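Local coordinates for protein putative sulfatase yidJ (Bacteroides fragilis, PDB 2QZU) that probably hydrolyses sulfate esters, as a metal-dependent member of the sulfatase family, at residues S71-A79 and P89-C98; D407-G415 and L469-Y479. One frame throughout, in Å; residues are numbered along the deposited sequence.

Interaction 1. Residues S71-A79 and P89-C98; sequences SSYPVSSPA and PIGSKVTGNC
The Y73 ring meets P89 edge-on: its CD2 lies 3.8 Å from P89 CB, which sits near the plane of the ring. One face of the same ring is covered from within its own segment, P78 CB standing 3.5 Å above the plane and toward the rim. With CG anti to the backbone nitrogen (chi1 -163°), the ring extends past P89 and delivers its hydroxyl to the end of the inverse gamma turn centred on V94. There Y73 OH is 2.6 Å from T95 O, a weak bond whose proton assignment is not settled; its stronger partner is V404 N.

P78, in the first turn of helix 76-85, lies against the opposing backbone. P78 CA makes a CH...O contact with V94 O at 3.3 Å, while P78 CG approaches G96 O to 3.5 Å. V94 returns the packing, its CG1 branch reaching S77 O at 3.3 Å. Farther along, at the N-cap position, V75 CG1 lies 3.6 Å from N97 CG.

The clear hydrogen bond is C98 N to S77 OG, 2.9 Å with an N-H...O angle of 157°. S77 chi1 of -57° places OG beside its own backbone nitrogen, facing the 97-98 backbone.

The sequence S76-S77-P78-A79-R80 matches the sulfatase signature. S76 is the predicted site of conversion to 3-oxoalanine, unmodified here, and its OG bonds to H134 ND1 and R80 NE, consistent with an active-site setting. Chemically, the carbon contacts of Y73, V75, P78 and V94 make this mostly apolar packing against backbone. S77 OG accepts from C98 N and is also hydrogen-bonded to H134 O, whereas G96 O is a buried carbonyl with no polar partner, packed against P78 CG and CD.

Interaction 2. Residues D407-G415 and L469-Y479; sequences DNHATGYRG and LEKTNDPFAQY
A side-on salt bridge joins R414, on the second strand of the C-terminal antiparallel sheet, to D474, in the turn that follows helix 455-471. R414 NE donates to D474 OD1 at 2.8 Å and 173°, nearly straight and close to the guanidinium plane. R414 NH2 reaches the syn lone pair of D474 OD2 at 3.3 Å. Each oxygen thus takes one guanidinium nitrogen, although the two planes are turned 40° apart, and OD2 accepts a further bond from F476 N, closing an Asx turn. R414 NH1 bonds back to Y413 O at 2.9 Å, which limits rotation of the guanidinium.

The R414 chain, bent at chi2 (-63°), lays its CG over the centre of the F476 ring, 3.3 Å from the centroid: a CH-pi contact. Y479 CD2 lies over the opposite side, so both faces of F476 are covered. L469 CD2 flanks R414 CD at 3.8 Å. At the outer margin Y479 OH lies 3.4 Å from A410 CB, and a water that donates to H409 O also hydrogen-bonds Y479 OH.

The helix ends in a Schellman motif with N473 as C-prime residue, and the 3-10 segment 475-479 then packs against the sheet: F476 touches V425 and A427 of strand 421-428, while D474 and R414 both touch Y402 of strand 399-404.

In the fold
Interaction 1 is almost wholly buried, its centre about 11 Å from that of the chain, whereas interaction 2 is partly buried, its centre about 22 Å from that of the chain. The chemistry differs too: prolines, valines and backbone atoms make up most of interaction 1, with one clear hydrogen bond to a serine hydroxyl, while interaction 2 combines a salt bridge with a CH-pi contact on an aromatic ring and a bridging water. Their centres are about 14 Å apart and they meet directly: I90 of helix 89-92 packs on D474, R414 and H409, and T95 touches H409. Strand 399-404 is common ground, Y402 being touched from both contacts, which links the signature-bearing region to the C-terminal sheet.

Interaction 1. Residues S71-A79 and P89-C98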
loop_
_atom_site.group_PDB
_atom_site.type_symbol
_atom_site.label_atom_id
_atom_site.label_comp_id
_atom_site.label_asym_id
_atom_site.label_seq_id
_atom_site.Cartn_x
_atom_site.Cartn_y
_atom_site.Cartn_z
ATOM N N SER A 71 18.911 -18.995 -8.271
ATOM C CA SER A 71 19.643 -17.825 -7.802
ATOM C C SER A 71 20.130 -18.254 -6.410
ATOM O O SER A 71 19.323 -18.518 -5.513
ATOM C CB SER A 71 18.725 -16.606 -7.695
ATOM O OG SER A 71 19.453 -15.471 -7.244
ATOM N N SER A 72 21.446 -18.332 -6.243
ATOM C CA SER A 72 22.051 -18.781 -4.987
ATOM C C SER A 72 21.799 -17.922 -3.746
ATOM O O SER A 72 21.697 -18.451 -2.636
ATOM C CB SER A 72 23.554 -18.984 -5.196
ATOM O OG SER A 72 23.782 -20.078 -6.070
ATOM N N TYR A 73 21.732 -16.609 -3.918
ATOM C CA TYR A 73 21.446 -15.715 -2.798
ATOM C C TYR A 73 20.217 -14.972 -3.307
ATOM O O TYR A 73 20.329 -13.903 -3.908
ATOM C CB TYR A 73 22.605 -14.741 -2.563
ATOM C CG TYR A 73 22.591 -14.065 -1.204
ATOM C CD1 TYR A 73 21.418 -13.972 -0.459
ATOM C CD2 TYR A 73 23.756 -13.511 -0.667
ATOM C CE1 TYR A 73 21.399 -13.347 0.791
ATOM C CE2 TYR A 73 23.746 -12.874 0.585
ATOM C CZ TYR A 73 22.563 -12.801 1.303
ATOM O OH TYR A 73 22.537 -12.183 2.535
ATOM N N PRO A 74 19.024 -15.544 -3.082
ATOM C CA PRO A 74 17.762 -14.952 -3.534
ATOM C C PRO A 74 17.281 -13.671 -2.855
ATOM O O PRO A 74 16.260 -13.659 -2.172
ATOM C CB PRO A 74 16.781 -16.114 -3.392
ATOM C CG PRO A 74 17.280 -16.800 -2.164
ATOM C CD PRO A 74 18.786 -16.810 -2.364
ATOM N N VAL A 75 18.044 -12.599 -3.061
ATOM C CA VAL A 75 17.766 -11.267 -2.533
ATOM C C VAL A 75 18.258 -10.297 -3.611
ATOM O O VAL A 75 19.277 -10.552 -4.258
ATOM C CB VAL A 75 18.526 -11.008 -1.219
ATOM C CG1 VAL A 75 18.222 -9.607 -0.711
ATOM C CG2 VAL A 75 18.122 -12.042 -0.183
ATOM N N SER A 76 17.547 -9.188 -3.792
ATOM C CA SER A 76 17.884 -8.224 -4.840
ATOM C C SER A 76 19.345 -7.792 -5.024
ATOM O O SER A 76 20.010 -8.228 -5.964
ATOM C CB SER A 76 16.998 -6.981 -4.711
ATOM O OG SER A 76 17.257 -6.073 -5.774
ATOM N N SER A 77 19.850 -6.932 -4.149
ATOM C CA SER A 77 21.223 -6.462 -4.304
ATOM C C SER A 77 22.269 -7.570 -4.354
ATOM O O SER A 77 23.124 -7.575 -5.244
ATOM C CB SER A 77 21.569 -5.459 -3.203
ATOM O OG SER A 77 20.653 -4.383 -3.227
ATOM N N PRO A 78 22.220 -8.521 -3.404
ATOM C CA PRO A 78 23.206 -9.606 -3.413
ATOM C C PRO A 78 23.226 -10.359 -4.739
ATOM O O PRO A 78 24.297 -10.632 -5.291
ATOM C CB PRO A 78 22.758 -10.488 -2.247
ATOM C CG PRO A 78 22.186 -9.487 -1.280
ATOM C CD PRO A 78 21.369 -8.592 -2.201
ATOM N N ALA A 79 22.044 -10.691 -5.255
ATOM C CA ALA A 79 21.967 -11.418 -6.516
ATOM C C ALA A 79 22.547 -10.587 -7.660
ATOM O O ALA A 79 23.327 -11.090 -8.462
ATOM C CB ALA A 79 20.518 -11.807 -6.824
ATOM N N PRO A 89 28.836 -13.796 -2.786
ATOM C CA PRO A 89 28.670 -12.667 -1.857
ATOM C C PRO A 89 29.833 -12.072 -1.061
ATOM O O PRO A 89 29.980 -10.848 -1.026
ATOM C CB PRO A 89 27.502 -13.108 -0.968
ATOM C CG PRO A 89 27.545 -14.588 -1.030
ATOM C CD PRO A 89 27.888 -14.878 -2.464
ATOM N N ILE A 90 30.653 -12.896 -0.425
ATOM C CA ILE A 90 31.764 -12.348 0.346
ATOM C C ILE A 90 32.690 -11.526 -0.549
ATOM O O ILE A 90 33.094 -10.416 -0.190
ATOM C CB ILE A 90 32.572 -13.465 1.039
ATOM C CG1 ILE A 90 31.636 -14.312 1.908
ATOM C CG2 ILE A 90 33.677 -12.853 1.896
ATOM C CD1 ILE A 90 30.842 -13.505 2.926
ATOM N N GLY A 91 32.997 -12.071 -1.723
ATOM C CA GLY A 91 33.868 -11.384 -2.661
ATOM C C GLY A 91 33.240 -10.189 -3.352
ATOM O O GLY A 91 33.910 -9.185 -3.593
ATOM N N SER A 92 31.952 -10.285 -3.671
ATOM C CA SER A 92 31.249 -9.194 -4.344
ATOM C C SER A 92 31.024 -8.036 -3.380
ATOM O O SER A 92 30.813 -6.899 -3.804
ATOM C CB SER A 92 29.892 -9.673 -4.860
ATOM O OG SER A 92 28.950 -9.728 -3.798
ATOM N N LYS A 93 31.061 -8.348 -2.086
ATOM C CA LYS A 93 30.856 -7.381 -1.012
ATOM C C LYS A 93 29.391 -6.996 -0.790
ATOM O O LYS A 93 29.068 -6.321 0.183
ATOM C CB LYS A 93 31.698 -6.121 -1.255
ATOM C CG LYS A 93 33.189 -6.371 -1.135
ATOM C CD LYS A 93 33.995 -5.117 -1.420
ATOM C CE LYS A 93 35.485 -5.395 -1.308
ATOM N NZ LYS A 93 35.906 -6.470 -2.245
ATOM N N VAL A 94 28.509 -7.432 -1.687
ATOM C CA VAL A 94 27.087 -7.121 -1.560
ATOM C C VAL A 94 26.426 -8.270 -0.800
ATOM O O VAL A 94 25.836 -9.185 -1.382
ATOM C CB VAL A 94 26.430 -6.942 -2.945
ATOM C CG1 VAL A 94 25.024 -6.374 -2.779
ATOM C CG2 VAL A 94 27.280 -6.005 -3.798
ATOM N N THR A 95 26.528 -8.191 0.522
ATOM C CA THR A 95 26.025 -9.223 1.423
ATOM C C THR A 95 24.572 -9.089 1.859
ATOM O O THR A 95 24.026 -9.994 2.495
ATOM C CB THR A 95 26.899 -9.274 2.672
ATOM O OG1 THR A 95 26.941 -7.971 3.263
ATOM C CG2 THR A 95 28.317 -9.699 2.311
ATOM N N GLY A 96 23.957 -7.960 1.531
ATOM C CA GLY A 96 22.568 -7.727 1.877
ATOM C C GLY A 96 22.034 -6.691 0.908
ATOM O O GLY A 96 22.752 -6.292 -0.007
ATOM N N ASN A 97 20.787 -6.264 1.082
ATOM C CA ASN A 97 20.218 -5.247 0.200
ATOM C C ASN A 97 20.916 -3.924 0.450
ATOM O O ASN A 97 21.355 -3.643 1.568
ATOM C CB ASN A 97 18.723 -5.042 0.474
ATOM C CG ASN A 97 17.849 -6.062 -0.227
ATOM O OD1 ASN A 97 16.865 -6.537 0.339
ATOM N ND2 ASN A 97 18.195 -6.393 -1.463
ATOM N N CYS A 98 21.013 -3.109 -0.592
ATOM C CA CYS A 98 21.612 -1.799 -0.440
ATOM C C CYS A 98 20.524 -0.911 0.145
ATOM O O CYS A 98 19.407 -0.857 -0.370
ATOM C CB CYS A 98 22.071 -1.244 -1.790
ATOM S SG CYS A 98 23.419 -2.186 -2.545
#

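Interaction 2. Residues D407-G415 and L469-Y479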
loop_
_atom_site.group_PDB
_atom_site.type_symbol
_atom_site.label_atom_id
_atom_site.label_comp_id
_atom_site.label_asym_id
_atom_site.label_seq_id
_atom_site.Cartn_x
_atom_site.Cartn_y
_atom_site.Cartn_z
ATOM N N ASP A 407 26.028 -7.375 9.095
ATOM C CA ASP A 407 26.835 -6.816 10.178
ATOM C C ASP A 407 27.571 -7.850 11.035
ATOM O O ASP A 407 28.159 -7.506 12.062
ATOM C CB ASP A 407 25.970 -5.907 11.061
ATOM C CG ASP A 407 24.772 -6.627 11.656
ATOM O OD1 ASP A 407 24.411 -7.713 11.159
ATOM O OD2 ASP A 407 24.179 -6.088 12.618
ATOM N N ASN A 408 27.544 -9.109 10.608
ATOM C CA ASN A 408 28.233 -10.189 11.321
ATOM C C ASN A 408 28.298 -11.414 10.423
ATOM O O ASN A 408 27.411 -12.267 10.460
ATOM C CB ASN A 408 27.504 -10.543 12.623
ATOM C CG ASN A 408 28.188 -11.671 13.389
ATOM O OD1 ASN A 408 29.273 -12.120 13.016
ATOM N ND2 ASN A 408 27.555 -12.129 14.465
ATOM N N HIS A 409 29.348 -11.503 9.615
ATOM C CA HIS A 409 29.495 -12.624 8.695
ATOM C C HIS A 409 29.580 -13.999 9.357
ATOM O O HIS A 409 29.434 -15.014 8.683
ATOM C CB HIS A 409 30.714 -12.410 7.788
ATOM C CG HIS A 409 30.581 -11.244 6.855
ATOM N ND1 HIS A 409 31.547 -10.917 5.930
ATOM C CD2 HIS A 409 29.599 -10.319 6.714
ATOM C CE1 HIS A 409 31.171 -9.841 5.259
ATOM N NE2 HIS A 409 29.992 -9.460 5.718
ATOM N N ALA A 410 29.808 -14.041 10.670
ATOM C CA ALA A 410 29.896 -15.318 11.372
ATOM C C ALA A 410 28.513 -15.909 11.623
ATOM O O ALA A 410 28.383 -16.988 12.205
ATOM C CB ALA A 410 30.639 -15.146 12.700
ATOM N N THR A 411 27.480 -15.198 11.187
ATOM C CA THR A 411 26.106 -15.660 11.360
ATOM C C THR A 411 25.437 -15.743 9.999
ATOM O O THR A 411 25.594 -14.849 9.174
ATOM C CB THR A 411 25.299 -14.700 12.263
ATOM O OG1 THR A 411 25.843 -14.729 13.588
ATOM C CG2 THR A 411 23.829 -15.114 12.320
ATOM N N GLY A 412 24.698 -16.823 9.767
ATOM C CA GLY A 412 24.022 -16.974 8.495
ATOM C C GLY A 412 23.897 -18.415 8.039
ATOM O O GLY A 412 24.100 -19.349 8.814
ATOM N N TYR A 413 23.556 -18.581 6.767
ATOM C CA TYR A 413 23.387 -19.895 6.161
ATOM C C TYR A 413 24.354 -20.118 5.015
ATOM O O TYR A 413 24.731 -19.181 4.316
ATOM C CB TYR A 413 21.995 -20.035 5.538
ATOM C CG TYR A 413 20.830 -20.225 6.470
ATOM C CD1 TYR A 413 20.542 -21.478 7.015
ATOM C CD2 TYR A 413 19.969 -19.167 6.753
ATOM C CE1 TYR A 413 19.414 -21.670 7.814
ATOM C CE2 TYR A 413 18.846 -19.346 7.551
ATOM C CZ TYR A 413 18.573 -20.600 8.077
ATOM O OH TYR A 413 17.458 -20.776 8.868
ATOM N N ARG A 414 24.727 -21.376 4.818
ATOM C CA ARG A 414 25.536 -21.776 3.671
ATOM C C ARG A 414 24.935 -23.121 3.293
ATOM O O ARG A 414 24.591 -23.922 4.164
ATOM C CB ARG A 414 27.020 -21.929 4.013
ATOM C CG ARG A 414 27.713 -20.617 4.321
ATOM C CD ARG A 414 27.740 -19.653 3.131
ATOM N NE ARG A 414 28.594 -18.508 3.436
ATOM C CZ ARG A 414 28.283 -17.547 4.301
ATOM N NH1 ARG A 414 27.123 -17.575 4.945
ATOM N NH2 ARG A 414 29.154 -16.580 4.559
ATOM N N GLY A 415 24.774 -23.363 2.001
ATOM C CA GLY A 415 24.192 -24.627 1.599
ATOM C C GLY A 415 24.550 -25.045 0.195
ATOM O O GLY A 415 25.328 -24.383 -0.490
ATOM N N LEU A 469 33.264 -23.886 0.368
ATOM C CA LEU A 469 33.542 -22.634 1.050
ATOM C C LEU A 469 35.040 -22.312 1.050
ATOM O O LEU A 469 35.426 -21.148 0.948
ATOM C CB LEU A 469 32.972 -22.683 2.472
ATOM C CG LEU A 469 31.440 -22.859 2.495
ATOM C CD1 LEU A 469 30.957 -23.120 3.915
ATOM C CD2 LEU A 469 30.767 -21.609 1.927
ATOM N N GLU A 470 35.886 -23.336 1.147
ATOM C CA GLU A 470 37.331 -23.112 1.130
ATOM C C GLU A 470 37.770 -22.644 -0.264
ATOM O O GLU A 470 38.591 -21.738 -0.403
ATOM C CB GLU A 470 38.076 -24.397 1.521
ATOM C CG GLU A 470 37.808 -24.841 2.961
ATOM C CD GLU A 470 38.501 -26.142 3.336
ATOM O OE1 GLU A 470 38.299 -27.152 2.631
ATOM O OE2 GLU A 470 39.239 -26.155 4.343
ATOM N N LYS A 471 37.194 -23.261 -1.290
ATOM C CA LYS A 471 37.506 -22.929 -2.679
ATOM C C LYS A 471 37.154 -21.480 -3.005
ATOM O O LYS A 471 37.859 -20.823 -3.773
ATOM C CB LYS A 471 36.735 -23.867 -3.612
ATOM C CG LYS A 471 37.012 -23.686 -5.095
ATOM C CD LYS A 471 36.272 -24.751 -5.898
ATOM C CE LYS A 471 36.567 -24.655 -7.390
ATOM N NZ LYS A 471 36.031 -23.408 -7.998
ATOM N N THR A 472 36.071 -20.990 -2.410
ATOM C CA THR A 472 35.611 -19.627 -2.652
ATOM C C THR A 472 36.119 -18.594 -1.640
ATOM O O THR A 472 35.643 -17.461 -1.613
ATOM C CB THR A 472 34.060 -19.581 -2.716
ATOM O OG1 THR A 472 33.510 -20.170 -1.529
ATOM C CG2 THR A 472 33.555 -20.354 -3.929
ATOM N N ASN A 473 37.089 -18.986 -0.814
ATOM C CA ASN A 473 37.676 -18.079 0.178
ATOM C C ASN A 473 36.603 -17.444 1.063
ATOM O O ASN A 473 36.558 -16.225 1.235
ATOM C CB ASN A 473 38.479 -16.989 -0.543
ATOM C CG ASN A 473 39.380 -16.188 0.392
ATOM O OD1 ASN A 473 40.005 -15.212 -0.022
ATOM N ND2 ASN A 473 39.457 -16.604 1.650
ATOM N N ASP A 474 35.740 -18.292 1.615
ATOM C CA ASP A 474 34.647 -17.861 2.483
ATOM C C ASP A 474 34.975 -18.310 3.907
ATOM O O ASP A 474 35.049 -19.508 4.180
ATOM C CB ASP A 474 33.347 -18.509 1.991
ATOM C CG ASP A 474 32.105 -17.937 2.653
ATOM O OD1 ASP A 474 31.011 -18.096 2.068
ATOM O OD2 ASP A 474 32.211 -17.343 3.744
ATOM N N PRO A 475 35.192 -17.355 4.828
ATOM C CA PRO A 475 35.517 -17.670 6.226
ATOM C C PRO A 475 34.564 -18.647 6.925
ATOM O O PRO A 475 34.940 -19.286 7.907
ATOM C CB PRO A 475 35.522 -16.298 6.895
ATOM C CG PRO A 475 36.028 -15.406 5.804
ATOM C CD PRO A 475 35.244 -15.897 4.600
ATOM N N PHE A 476 33.337 -18.758 6.419
ATOM C CA PHE A 476 32.329 -19.653 6.995
ATOM C C PHE A 476 32.821 -21.111 6.970
ATOM O O PHE A 476 32.384 -21.946 7.769
ATOM C CB PHE A 476 31.016 -19.495 6.203
ATOM C CG PHE A 476 29.790 -20.012 6.912
ATOM C CD1 PHE A 476 29.547 -21.380 7.023
ATOM C CD2 PHE A 476 28.844 -19.120 7.415
ATOM C CE1 PHE A 476 28.375 -21.849 7.614
ATOM C CE2 PHE A 476 27.670 -19.579 8.008
ATOM C CZ PHE A 476 27.433 -20.942 8.106
ATOM N N ALA A 477 33.745 -21.409 6.061
ATOM C CA ALA A 477 34.296 -22.757 5.942
ATOM C C ALA A 477 34.876 -23.261 7.263
ATOM O O ALA A 477 34.793 -24.447 7.573
ATOM C CB ALA A 477 35.378 -22.781 4.868
ATOM N N GLN A 478 35.465 -22.354 8.034
ATOM C CA GLN A 478 36.080 -22.711 9.312
ATOM C C GLN A 478 35.105 -23.175 10.396
ATOM O O GLN A 478 35.523 -23.768 11.391
ATOM C CB GLN A 478 36.896 -21.529 9.839
ATOM C CG GLN A 478 38.133 -21.229 9.008
ATOM C CD GLN A 478 39.207 -22.279 9.184
ATOM O OE1 GLN A 478 39.768 -22.432 10.270
ATOM N NE2 GLN A 478 39.496 -23.017 8.122
ATOM N N TYR A 479 33.812 -22.919 10.199
ATOM C CA TYR A 479 32.814 -23.306 11.192
ATOM C C TYR A 479 32.394 -24.769 11.080
ATOM O O TYR A 479 31.880 -25.347 12.035
ATOM C CB TYR A 479 31.565 -22.420 11.092
ATOM C CG TYR A 479 31.828 -20.936 10.952
ATOM C CD1 TYR A 479 32.981 -20.344 11.474
ATOM C CD2 TYR A 479 30.911 -20.118 10.292
ATOM C CE1 TYR A 479 33.210 -18.968 11.333
ATOM C CE2 TYR A 479 31.128 -18.751 10.150
ATOM C CZ TYR A 479 32.278 -18.182 10.666
ATOM O OH TYR A 479 32.509 -16.836 10.471
HETATM O O HOH W 1 31.756 -16.377 7.911
#